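Local coordinates for putative short-chain dehydrogenase/reductase (Burkholderia xenovorans, PDB 5IZ4), which probably acts as a short-chain dehydrogenase/reductase using a nicotinamide nucleotide, perhaps on 3-oxoacyl substrates, and is seen here with ADP bound, at residues Arg33-Trp39 against Glu243-Thr249; Ile95-Cys101 against Thr153-Val158; Thr104-His110 against Gly168-Ala174; Val124-Leu129 against Ser176-Val180. One frame throughout, in Å; residues are numbered along the deposited sequence. Where two conformers were deposited one is given.

Contact 1: Arg33-Trp39 against Glu243-Thr249; sequences RFAQAGW and ELAWFLT
Phe34 and Trp246 meet where the last turn of helix 25-36 lies beside helix 238-250, their CA atoms 6.8 Å apart. Both helices pack on one side of the Rossmann-type parallel sheet, and Phe34, Trp39 and Trp246 make an aromatic cluster between them. The Trp246 indole is the wedge. With CG anti to the backbone N (chi1 165°), it reaches across and drives its six-membered edge into two faces at once. The Phe34 pair is T-shaped, with ring planes at 85° and Phe34 CE2 3.5 Å from Trp246 CE3. The Trp39 pair is an offset version of the same geometry, Trp246 CZ3 lying 3.4 Å from Trp39 NE1. One face of the indole is covered by two neighbours: Arg33 CZ sits 3.9 Å from the centroid of the five-membered ring, a cation-pi contact with the guanidinium tilted 30° to the ring, and Ala37 CB makes a CH-pi contact over the six-membered ring. Arg33 also forms a salt bridge with Glu243: NE meets OE1 at 2.8 Å from above the carboxylate plane, with a bent N-H...O angle, while a water joins Arg33 NH2 to Glu243 OE2. Beneath the cluster, Thr249 OG1 lies near the edge of Phe34, 3.7 Å from CZ, and donates to Ala245 O at 2.9 Å.

Contact 2: Ile95-Cys101 against Thr153-Val158; sequences IDALINC and TSVVNV
Asn100 and Asn157 lie side by side on neighbouring parallel strands, pointing the same way, and the Asn100 side chain can be followed outward atom by atom. Its CB is 3.8 Å from Asn157 OD1. CG, set anti to the carbonyl carbon (chi1 -72°), carries the amide along its neighbour, the two amide planes being 31° apart. At the tip, ND2 donates to Asn157 OD1 at 3.0 Å, almost in line with the C=O bond, and brushes Val155 CG1 at 3.8 Å. Asn157 ND2 is held in turn by Thr184 OG1, which fixes the Asn157 amide; Asn100 ND2 has a further, weak bond to Thr136 OG1. The backbones zip together below: Leu98 N to Ser154 O, Val156 N to Leu98 O at 2.9 Å, Asn100 N to Val156 O at 2.8 Å, and Val158 N to Asn100 O; Ser154 N to Asp96 O is weak. On the other face, Ile99 CD1 rests 3.8 Å from Val156 CB, and beyond it Cys101 SG meets Val158 CG2 at 3.6 Å, next to the bound ADP. This is the central strand pair of a Rossmann fold, connected by a beta-alpha-beta crossover through helix 118-146, with the nucleotide at the C-terminal ends of the strands.

Contact 3: Thr104-His110 against Gly168-Ala174; sequences TTRVIPH and GSSIAYA
Ser170 OG is gripped from two directions: it accepts Tyr173 N at 2.9 Å and donates to a water that in turn donates to Arg106 O. Ser170 is the N-cap of helix 171-191, and the first bond is its capping bond; the water carries that cap across to the loop following strand 97-100, where Ser170 CB also comes 3.4 Å from Arg106 O. A shorter link lies alongside. Thr105 OG1 and Ser169 OG are 2.6 Å apart in a hydrogen bond that either hydroxyl could donate. A chi1 of -169° swings Thr105 OG1 away from its backbone N and toward both Ser169 OG and Tyr173 CB, while Thr105 CB comes 3.3 Å from Tyr173 CD1. Thr104 O approaches the same ring at its edge. Tyr173 opens the Tyr-x-x-x-Lys sequence characteristic of short-chain dehydrogenases, so these loop residues pack directly against the signature helix of the family, and Thr104 lies close to the bound ADP. Further along, Ile108 N donates to Ser169 O at 3.0 Å, and the carbonyl of Ile108 is joined to Ile171 N by a second water. His110 turns its ring back over the helix start, with Ile171 N 3.4 Å above one face. Its NE2 donates to Gly168 O at 2.9 Å, a bent bond (139°) that approaches from above the carbonyl plane. The other ring nitrogen, ND1, bonds to Ser186 OG of the third subunit, which fixes the rotation of the imidazole from both sides.

Contact 4: Val124-Leu129 against Ser176-Val180; sequences VYRVNL and SKGAV. With ADP (adenosine-5'-diphosphate), chain B.
Asn128 points its amide at Ser176 across two near-parallel helices of a Rossmann-type short-chain dehydrogenase, 118-146 and 171-191, whose local axes cross at -29° and 9.2 Å. Asn128 ND2 donates to Ser176 OG at 3.1 Å, with the hydroxyl close to the amide plane. The other end of the amide, OD1, receives Thr104 N, so the group is held flat and cannot easily flip; Ser176 OG is bonded as well to Tyr173 O. Lys177 crosses Asn128 at about a right angle, bent at chi2 (-61°) so that CE passes 3.9 Å from ND2. On the apolar side Tyr125 presents its ring edge, CE2 lying 3.7 Å from Ala179 CB, and stacks on Tyr125 of the third subunit. Leu129 CD2 touches both Ala179 CB, at 3.8 Å, and Val180 CG2. Val127 turns from this interface to the nucleotide, where CG2 is 3.5 Å from N6 of ADP. The helix widens into a pi-type turn at 126-129, consistent with the water-linked Asn and Lys of classical short-chain dehydrogenases. Lys177 NZ bonds to Val158 O at the end of strand 153-158, and also to a water that accepts from NZ and donates to Asn128 O, both at 2.8 Å.

The four contacts trace one Rossmann fold from its core to its subunit interfaces. Contact 1 joins segments far apart in sequence, and the other three fall between them. It touches contact 2, 11 Å away centre to centre, where Thr249 meets the strand pair. Contact 2 reaches contact 4, about 16 Å between centres, through Val158 and Lys177. Contacts 3 and 4 share helix 171-191, lie 11 Å apart, and both touch the third subunit, whereas contact 1 lies beside the second. Contacts 2, 3 and 4 interlace along the chain, which ties the nucleotide-binding strand ends to the helix bearing the family's Tyr-x-x-x-Lys sequence.

Contact 1: Arg33-Trp39 against Glu243-Thr249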
# COMPACT_ATOMS: atom_id res chain seq x y z
N ARG A 33 -4.66 -28.35 -11.42
CA ARG A 33 -3.24 -28.13 -11.20
C ARG A 33 -2.73 -28.93 -10.01
O ARG A 33 -1.63 -29.51 -10.06
CB ARG A 33 -2.95 -26.64 -10.99
CG ARG A 33 -1.47 -26.34 -10.78
CD ARG A 33 -0.68 -26.78 -12.00
NE ARG A 33 0.77 -26.60 -11.86
CZ ARG A 33 1.59 -27.51 -11.33
NH1 ARG A 33 1.09 -28.64 -10.83
NH2 ARG A 33 2.89 -27.28 -11.26
N PHE A 34 -3.51 -28.98 -8.92
CA PHE A 34 -3.10 -29.82 -7.80
C PHE A 34 -3.14 -31.30 -8.18
O PHE A 34 -2.27 -32.07 -7.77
CB PHE A 34 -3.97 -29.53 -6.57
CG PHE A 34 -3.48 -28.35 -5.75
CD1 PHE A 34 -3.76 -27.05 -6.14
CD2 PHE A 34 -2.72 -28.55 -4.61
CE1 PHE A 34 -3.29 -25.97 -5.40
CE2 PHE A 34 -2.25 -27.47 -3.86
CZ PHE A 34 -2.53 -26.18 -4.26
N ALA A 35 -4.13 -31.70 -9.00
CA ALA A 35 -4.16 -33.08 -9.48
C ALA A 35 -2.91 -33.41 -10.29
O ALA A 35 -2.34 -34.51 -10.16
CB ALA A 35 -5.42 -33.31 -10.32
N GLN A 36 -2.46 -32.48 -11.13
CA GLN A 36 -1.25 -32.69 -11.91
C GLN A 36 -0.01 -32.82 -11.04
O GLN A 36 0.98 -33.44 -11.45
CB GLN A 36 -1.10 -31.55 -12.92
CG GLN A 36 -2.10 -31.67 -14.06
CD GLN A 36 -2.31 -30.40 -14.85
OE1 GLN A 36 -1.98 -29.30 -14.39
NE2 GLN A 36 -2.86 -30.53 -16.06
N ALA A 37 -0.04 -32.25 -9.84
CA ALA A 37 1.06 -32.34 -8.89
C ALA A 37 1.03 -33.63 -8.08
O ALA A 37 1.93 -33.85 -7.26
CB ALA A 37 1.02 -31.14 -7.95
N GLY A 38 0.03 -34.48 -8.28
CA GLY A 38 -0.07 -35.71 -7.53
C GLY A 38 -0.90 -35.63 -6.27
O GLY A 38 -1.08 -36.65 -5.59
N TRP A 39 -1.44 -34.46 -5.94
CA TRP A 39 -2.25 -34.32 -4.74
C TRP A 39 -3.63 -34.95 -4.94
O TRP A 39 -4.15 -35.03 -6.05
CB TRP A 39 -2.43 -32.85 -4.35
CG TRP A 39 -1.19 -32.19 -3.81
CD1 TRP A 39 0.09 -32.36 -4.25
CD2 TRP A 39 -1.12 -31.25 -2.73
NE1 TRP A 39 0.96 -31.58 -3.51
CE2 TRP A 39 0.23 -30.89 -2.57
CE3 TRP A 39 -2.08 -30.68 -1.88
CZ2 TRP A 39 0.66 -29.98 -1.60
CZ3 TRP A 39 -1.65 -29.77 -0.91
CH2 TRP A 39 -0.29 -29.43 -0.78
N GLU A 243 -1.79 -21.73 -11.19
CA GLU A 243 -0.34 -21.83 -11.00
C GLU A 243 0.11 -21.02 -9.79
O GLU A 243 0.96 -21.47 -9.01
CB GLU A 243 0.43 -21.34 -12.24
CG GLU A 243 0.48 -22.29 -13.42
CD GLU A 243 1.25 -23.59 -13.15
OE1 GLU A 243 0.92 -24.59 -13.83
OE2 GLU A 243 2.16 -23.62 -12.30
N LEU A 244 -0.44 -19.81 -9.63
CA LEU A 244 -0.09 -18.99 -8.48
C LEU A 244 -0.56 -19.63 -7.18
O LEU A 244 0.17 -19.62 -6.18
CB LEU A 244 -0.70 -17.59 -8.68
CG LEU A 244 -0.43 -16.44 -7.71
CD1 LEU A 244 1.06 -16.15 -7.56
CD2 LEU A 244 -1.16 -15.21 -8.20
N ALA A 245 -1.76 -20.20 -7.16
CA ALA A 245 -2.22 -20.87 -5.94
C ALA A 245 -1.33 -22.05 -5.61
O ALA A 245 -1.00 -22.29 -4.43
CB ALA A 245 -3.67 -21.32 -6.09
N TRP A 246 -0.94 -22.83 -6.62
CA TRP A 246 -0.03 -23.95 -6.41
C TRP A 246 1.33 -23.47 -5.93
O TRP A 246 1.90 -24.04 -4.99
CB TRP A 246 0.11 -24.77 -7.70
CG TRP A 246 1.29 -25.71 -7.66
CD1 TRP A 246 2.48 -25.58 -8.33
CD2 TRP A 246 1.41 -26.89 -6.86
NE1 TRP A 246 3.32 -26.61 -8.01
CE2 TRP A 246 2.69 -27.43 -7.10
CE3 TRP A 246 0.57 -27.53 -5.95
CZ2 TRP A 246 3.14 -28.59 -6.48
CZ3 TRP A 246 1.02 -28.69 -5.33
CH2 TRP A 246 2.29 -29.20 -5.60
N PHE A 247 1.88 -22.42 -6.55
CA PHE A 247 3.19 -21.93 -6.14
C PHE A 247 3.18 -21.49 -4.68
O PHE A 247 4.07 -21.84 -3.91
CB PHE A 247 3.67 -20.77 -7.02
CG PHE A 247 4.80 -19.99 -6.39
CD1 PHE A 247 6.10 -20.48 -6.45
CD2 PHE A 247 4.56 -18.82 -5.70
CE1 PHE A 247 7.13 -19.79 -5.85
CE2 PHE A 247 5.59 -18.13 -5.09
CZ PHE A 247 6.88 -18.62 -5.17
N LEU A 248 2.18 -20.67 -4.30
CA LEU A 248 2.11 -20.19 -2.93
C LEU A 248 2.01 -21.35 -1.95
O LEU A 248 2.54 -21.27 -0.83
CB LEU A 248 0.91 -19.25 -2.76
CG LEU A 248 1.07 -17.87 -3.41
CD1 LEU A 248 -0.19 -17.05 -3.18
CD2 LEU A 248 2.30 -17.16 -2.85
N THR A 249 1.34 -22.43 -2.34
CA THR A 249 1.20 -23.57 -1.44
C THR A 249 2.49 -24.37 -1.34
O THR A 249 2.94 -24.70 -0.24
CB THR A 249 0.05 -24.44 -1.93
OG1 THR A 249 -1.16 -23.68 -1.87
CG2 THR A 249 -0.06 -25.73 -1.11
O HOH W 1 4.32 -25.01 -12.62

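Contact 2: Ile95-Cys101 against Thr153-Val158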
# COMPACT_ATOMS: atom_id res chain seq x y z
N ILE A 95 -5.80 -32.38 5.63
CA ILE A 95 -5.98 -31.26 4.71
C ILE A 95 -4.67 -30.49 4.68
O ILE A 95 -4.21 -30.01 5.72
CB ILE A 95 -7.14 -30.33 5.10
CG1 ILE A 95 -8.49 -31.06 5.05
CG2 ILE A 95 -7.14 -29.08 4.18
CD1 ILE A 95 -9.66 -30.24 5.60
N ASP A 96 -4.06 -30.39 3.51
CA ASP A 96 -2.79 -29.69 3.39
C ASP A 96 -2.92 -28.31 2.75
O ASP A 96 -2.01 -27.49 2.90
CB ASP A 96 -1.81 -30.55 2.59
CG ASP A 96 -1.51 -31.86 3.27
OD1 ASP A 96 -2.31 -32.81 3.14
OD2 ASP A 96 -0.47 -31.95 3.96
N ALA A 97 -4.01 -28.05 2.05
CA ALA A 97 -4.25 -26.74 1.45
C ALA A 97 -5.75 -26.56 1.27
O ALA A 97 -6.45 -27.52 0.96
CB ALA A 97 -3.53 -26.60 0.10
N LEU A 98 -6.21 -25.33 1.45
CA LEU A 98 -7.59 -24.94 1.17
C LEU A 98 -7.53 -23.76 0.21
O LEU A 98 -6.87 -22.76 0.51
CB LEU A 98 -8.34 -24.56 2.45
CG LEU A 98 -9.67 -23.83 2.25
CD1 LEU A 98 -10.70 -24.76 1.61
CD2 LEU A 98 -10.16 -23.30 3.60
N ILE A 99 -8.20 -23.87 -0.93
CA ILE A 99 -8.25 -22.79 -1.91
C ILE A 99 -9.70 -22.31 -1.97
O ILE A 99 -10.58 -23.01 -2.49
CB ILE A 99 -7.76 -23.24 -3.30
CG1 ILE A 99 -6.57 -24.21 -3.19
CG2 ILE A 99 -7.37 -22.01 -4.13
CD1 ILE A 99 -5.28 -23.60 -2.65
N ASN A 100 -9.96 -21.12 -1.44
CA ASN A 100 -11.31 -20.57 -1.35
C ASN A 100 -11.64 -19.84 -2.65
O ASN A 100 -11.38 -18.65 -2.79
CB ASN A 100 -11.43 -19.63 -0.16
CG ASN A 100 -11.42 -20.37 1.17
OD1 ASN A 100 -12.27 -21.22 1.41
ND2 ASN A 100 -10.45 -20.06 2.03
N CYS A 101 -12.25 -20.55 -3.61
CA CYS A 101 -12.64 -19.96 -4.88
C CYS A 101 -14.14 -19.74 -5.01
O CYS A 101 -14.58 -19.15 -6.00
CB CYS A 101 -12.16 -20.81 -6.06
SG CYS A 101 -10.42 -21.28 -5.97
N THR A 153 1.09 -25.55 6.38
CA THR A 153 0.05 -25.74 5.38
C THR A 153 -0.41 -24.39 4.84
O THR A 153 0.10 -23.33 5.24
CB THR A 153 -1.09 -26.56 5.97
OG1 THR A 153 -1.49 -25.97 7.21
CG2 THR A 153 -0.63 -27.99 6.24
N SER A 154 -1.38 -24.40 3.93
CA SER A 154 -1.62 -23.23 3.09
C SER A 154 -3.10 -22.97 2.88
O SER A 154 -3.84 -23.87 2.50
CB SER A 154 -0.94 -23.43 1.72
OG SER A 154 -1.25 -22.35 0.85
N VAL A 155 -3.53 -21.73 3.11
CA VAL A 155 -4.85 -21.24 2.71
C VAL A 155 -4.65 -20.17 1.65
O VAL A 155 -3.88 -19.22 1.85
CB VAL A 155 -5.64 -20.69 3.92
CG1 VAL A 155 -6.99 -20.10 3.49
CG2 VAL A 155 -5.85 -21.80 4.96
N VAL A 156 -5.35 -20.30 0.52
CA VAL A 156 -5.28 -19.33 -0.57
C VAL A 156 -6.69 -18.80 -0.81
O VAL A 156 -7.60 -19.57 -1.15
CB VAL A 156 -4.69 -19.93 -1.85
CG1 VAL A 156 -4.72 -18.91 -3.00
CG2 VAL A 156 -3.26 -20.44 -1.61
N ASN A 157 -6.86 -17.49 -0.66
CA ASN A 157 -8.14 -16.83 -0.85
C ASN A 157 -8.15 -16.14 -2.21
O ASN A 157 -7.26 -15.34 -2.50
CB ASN A 157 -8.39 -15.80 0.26
CG ASN A 157 -8.45 -16.43 1.63
OD1 ASN A 157 -8.90 -17.56 1.77
ND2 ASN A 157 -8.00 -15.69 2.64
N VAL A 158 -9.15 -16.43 -3.03
CA VAL A 158 -9.24 -15.77 -4.33
C VAL A 158 -10.00 -14.46 -4.11
O VAL A 158 -11.22 -14.45 -3.97
CB VAL A 158 -9.90 -16.64 -5.39
CG1 VAL A 158 -9.94 -15.87 -6.72
CG2 VAL A 158 -9.14 -17.92 -5.54

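Contact 3: Thr104-His110 against Gly168-Ala174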
# COMPACT_ATOMS: atom_id res chain seq x y z
N THR A 104 -19.47 -14.99 -5.62
CA THR A 104 -20.58 -14.57 -6.45
C THR A 104 -20.51 -13.07 -6.67
O THR A 104 -19.81 -12.34 -5.96
CB THR A 104 -21.93 -14.94 -5.82
OG1 THR A 104 -22.97 -14.77 -6.79
CG2 THR A 104 -22.23 -14.05 -4.63
N THR A 105 -21.23 -12.61 -7.69
CA THR A 105 -21.38 -11.19 -7.95
C THR A 105 -22.58 -10.99 -8.86
O THR A 105 -23.27 -11.95 -9.23
CB THR A 105 -20.13 -10.58 -8.59
OG1 THR A 105 -20.24 -9.15 -8.59
CG2 THR A 105 -19.94 -11.08 -10.02
N ARG A 106 -22.84 -9.73 -9.19
CA ARG A 106 -23.78 -9.35 -10.23
C ARG A 106 -23.32 -8.00 -10.75
O ARG A 106 -22.98 -7.12 -9.95
CB ARG A 106 -25.21 -9.28 -9.69
CG ARG A 106 -26.24 -8.88 -10.72
CD ARG A 106 -27.62 -9.42 -10.36
NE ARG A 106 -28.10 -8.92 -9.07
CZ ARG A 106 -28.67 -7.73 -8.90
NH1 ARG A 106 -28.81 -6.91 -9.94
NH2 ARG A 106 -29.08 -7.35 -7.69
N VAL A 107 -23.28 -7.85 -12.07
CA VAL A 107 -22.80 -6.60 -12.66
C VAL A 107 -23.83 -5.50 -12.41
O VAL A 107 -24.99 -5.60 -12.85
CB VAL A 107 -22.53 -6.76 -14.16
CG1 VAL A 107 -22.11 -5.42 -14.76
CG2 VAL A 107 -21.45 -7.80 -14.39
N ILE A 108 -23.41 -4.46 -11.70
CA ILE A 108 -24.21 -3.25 -11.46
C ILE A 108 -23.26 -2.07 -11.56
O ILE A 108 -22.29 -2.02 -10.79
CB ILE A 108 -24.88 -3.26 -10.08
CG1 ILE A 108 -25.66 -4.55 -9.85
CG2 ILE A 108 -25.78 -2.05 -9.93
CD1 ILE A 108 -26.09 -4.72 -8.39
N PRO A 109 -23.48 -1.10 -12.45
CA PRO A 109 -22.55 0.04 -12.54
C PRO A 109 -22.40 0.74 -11.20
O PRO A 109 -23.37 0.95 -10.47
CB PRO A 109 -23.22 0.95 -13.58
CG PRO A 109 -24.03 -0.00 -14.43
CD PRO A 109 -24.53 -1.05 -13.48
N HIS A 110 -21.15 1.11 -10.88
CA HIS A 110 -20.86 1.71 -9.58
C HIS A 110 -21.52 3.07 -9.41
O HIS A 110 -21.69 3.52 -8.27
CB HIS A 110 -19.35 1.85 -9.37
CG HIS A 110 -18.62 0.56 -9.14
ND1 HIS A 110 -17.73 0.38 -8.10
CD2 HIS A 110 -18.60 -0.60 -9.85
CE1 HIS A 110 -17.22 -0.84 -8.16
NE2 HIS A 110 -17.73 -1.45 -9.21
N GLY A 168 -14.43 -3.17 -10.63
CA GLY A 168 -15.03 -4.49 -10.66
C GLY A 168 -16.52 -4.48 -10.94
O GLY A 168 -17.14 -3.45 -11.22
N SER A 169 -17.11 -5.68 -10.83
CA SER A 169 -18.46 -5.90 -11.34
C SER A 169 -19.50 -5.05 -10.60
O SER A 169 -20.49 -4.60 -11.21
CB SER A 169 -18.80 -7.38 -11.25
OG SER A 169 -18.46 -7.89 -9.97
N SER A 170 -19.31 -4.80 -9.31
CA SER A 170 -20.22 -3.94 -8.57
C SER A 170 -19.50 -3.41 -7.34
O SER A 170 -18.49 -3.96 -6.91
CB SER A 170 -21.49 -4.67 -8.13
OG SER A 170 -21.25 -5.45 -6.96
N ILE A 171 -20.06 -2.35 -6.76
CA ILE A 171 -19.47 -1.81 -5.54
C ILE A 171 -19.64 -2.78 -4.38
O ILE A 171 -18.80 -2.82 -3.47
CB ILE A 171 -20.06 -0.41 -5.24
CG1 ILE A 171 -19.19 0.33 -4.22
CG2 ILE A 171 -21.52 -0.51 -4.77
CD1 ILE A 171 -19.71 1.71 -3.85
N ALA A 172 -20.72 -3.58 -4.38
CA ALA A 172 -20.87 -4.61 -3.35
C ALA A 172 -19.82 -5.69 -3.49
O ALA A 172 -19.30 -6.21 -2.49
CB ALA A 172 -22.28 -5.22 -3.40
N TYR A 173 -19.48 -6.05 -4.73
CA TYR A 173 -18.42 -7.02 -4.96
C TYR A 173 -17.07 -6.46 -4.51
O TYR A 173 -16.31 -7.11 -3.80
CB TYR A 173 -18.39 -7.40 -6.44
CG TYR A 173 -17.31 -8.37 -6.83
CD1 TYR A 173 -17.50 -9.74 -6.70
CD2 TYR A 173 -16.10 -7.92 -7.35
CE1 TYR A 173 -16.51 -10.65 -7.08
CE2 TYR A 173 -15.11 -8.81 -7.73
CZ TYR A 173 -15.32 -10.17 -7.59
OH TYR A 173 -14.34 -11.06 -7.96
N ALA A 174 -16.79 -5.22 -4.90
CA ALA A 174 -15.51 -4.62 -4.52
C ALA A 174 -15.37 -4.56 -3.00
O ALA A 174 -14.32 -4.91 -2.45
CB ALA A 174 -15.39 -3.22 -5.13
O HOH W 2 -23.31 -7.17 -7.13
O HOH W 3 -22.39 -1.24 -8.13

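Contact 4: Val124-Leu129 against Ser176-Val180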
# COMPACT_ATOMS: atom_id res chain seq x y z
N VAL A 124 -23.70 -10.85 -1.66
CA VAL A 124 -22.32 -11.03 -2.11
C VAL A 124 -21.40 -11.29 -0.93
O VAL A 124 -20.48 -12.13 -1.00
CB VAL A 124 -21.89 -9.78 -2.90
CG1 VAL A 124 -20.43 -9.83 -3.24
CG2 VAL A 124 -22.73 -9.64 -4.17
N TYR A 125 -21.61 -10.57 0.18
CA TYR A 125 -20.76 -10.72 1.35
C TYR A 125 -20.91 -12.10 1.96
O TYR A 125 -19.94 -12.65 2.50
CB TYR A 125 -21.12 -9.65 2.37
CG TYR A 125 -20.09 -9.36 3.45
CD1 TYR A 125 -20.34 -9.67 4.78
CD2 TYR A 125 -18.89 -8.71 3.14
CE1 TYR A 125 -19.42 -9.37 5.78
CE2 TYR A 125 -17.98 -8.41 4.12
CZ TYR A 125 -18.23 -8.74 5.44
OH TYR A 125 -17.31 -8.42 6.43
N ARG A 126 -22.11 -12.67 1.86
CA ARG A 126 -22.37 -13.97 2.47
C ARG A 126 -21.50 -15.05 1.84
O ARG A 126 -20.99 -15.92 2.55
CB ARG A 126 -23.86 -14.28 2.32
CG ARG A 126 -24.25 -15.73 2.41
CD ARG A 126 -24.28 -16.27 3.84
NE ARG A 126 -24.99 -15.43 4.81
CZ ARG A 126 -25.07 -15.74 6.10
NH1 ARG A 126 -24.52 -16.88 6.52
NH2 ARG A 126 -25.69 -14.95 6.96
N VAL A 127 -21.29 -14.99 0.53
CA VAL A 127 -20.44 -15.98 -0.13
C VAL A 127 -18.98 -15.58 -0.04
O VAL A 127 -18.10 -16.38 0.31
CB VAL A 127 -20.85 -16.18 -1.60
CG1 VAL A 127 -20.02 -17.31 -2.22
CG2 VAL A 127 -22.35 -16.44 -1.74
N ASN A 128 -18.68 -14.32 -0.38
CA ASN A 128 -17.30 -13.95 -0.63
C ASN A 128 -16.51 -13.78 0.65
O ASN A 128 -15.30 -14.03 0.66
CB ASN A 128 -17.25 -12.65 -1.45
CG ASN A 128 -17.81 -12.82 -2.84
OD1 ASN A 128 -18.27 -13.90 -3.21
ND2 ASN A 128 -17.80 -11.75 -3.62
N LEU A 129 -17.16 -13.38 1.74
CA LEU A 129 -16.45 -13.10 2.98
C LEU A 129 -16.86 -14.06 4.08
O LEU A 129 -16.00 -14.78 4.61
CB LEU A 129 -16.65 -11.63 3.40
CG LEU A 129 -15.79 -11.09 4.55
CD1 LEU A 129 -16.22 -11.64 5.92
CD2 LEU A 129 -14.31 -11.37 4.29
N SER A 176 -16.77 -6.45 -0.77
CA SER A 176 -16.59 -7.78 -0.19
C SER A 176 -15.16 -8.25 -0.37
O SER A 176 -14.64 -8.96 0.50
CB SER A 176 -17.58 -8.79 -0.81
OG SER A 176 -17.19 -9.15 -2.13
N LYS A 177 -14.50 -7.83 -1.45
CA LYS A 177 -13.13 -8.28 -1.70
C LYS A 177 -12.13 -7.46 -0.90
O LYS A 177 -11.07 -7.97 -0.50
CB LYS A 177 -12.84 -8.23 -3.20
CG LYS A 177 -13.68 -9.21 -4.01
CD LYS A 177 -13.44 -10.67 -3.61
CE LYS A 177 -14.06 -11.61 -4.65
NZ LYS A 177 -13.75 -13.06 -4.38
N GLY A 178 -12.44 -6.19 -0.62
CA GLY A 178 -11.63 -5.46 0.35
C GLY A 178 -11.67 -6.13 1.71
O GLY A 178 -10.65 -6.21 2.41
N ALA A 179 -12.84 -6.62 2.11
CA ALA A 179 -12.95 -7.36 3.36
C ALA A 179 -12.13 -8.65 3.31
O ALA A 179 -11.50 -9.02 4.31
CB ALA A 179 -14.42 -7.66 3.66
N VAL A 180 -12.15 -9.34 2.17
CA VAL A 180 -11.35 -10.56 2.04
C VAL A 180 -9.87 -10.24 2.24
O VAL A 180 -9.14 -10.97 2.93
CB VAL A 180 -11.59 -11.24 0.68
CG1 VAL A 180 -10.56 -12.35 0.45
CG2 VAL A 180 -13.02 -11.83 0.63
PB ADP B . -13.97 -17.38 -11.23
O1B ADP B . -14.22 -17.30 -9.68
O2B ADP B . -13.32 -18.69 -11.76
O3B ADP B . -13.49 -16.08 -11.94
PA ADP B . -16.72 -18.68 -11.35
O1A ADP B . -18.19 -18.01 -11.11
O2A ADP B . -16.81 -19.87 -12.36
O3A ADP B . -15.74 -17.49 -11.68
O5' ADP B . -16.49 -19.26 -9.82
C5' ADP B . -17.44 -19.06 -8.77
C4' ADP B . -17.77 -20.47 -8.27
O4' ADP B . -18.34 -20.41 -6.90
C3' ADP B . -18.83 -21.21 -9.13
O3' ADP B . -18.58 -22.59 -9.18
C2' ADP B . -20.10 -20.95 -8.28
O2' ADP B . -21.04 -21.98 -8.62
C1' ADP B . -19.55 -21.14 -6.88
N9 ADP B . -20.46 -20.57 -5.86
C8 ADP B . -21.31 -19.45 -5.94
N7 ADP B . -21.96 -19.28 -4.82
C5 ADP B . -21.55 -20.30 -3.98
C6 ADP B . -21.90 -20.64 -2.68
N6 ADP B . -22.81 -19.90 -2.00
N1 ADP B . -21.32 -21.70 -2.11
C2 ADP B . -20.44 -22.42 -2.81
N3 ADP B . -20.05 -22.18 -4.05
C4 ADP B . -20.63 -21.10 -4.62
O HOH W 4 -14.14 -14.38 -1.90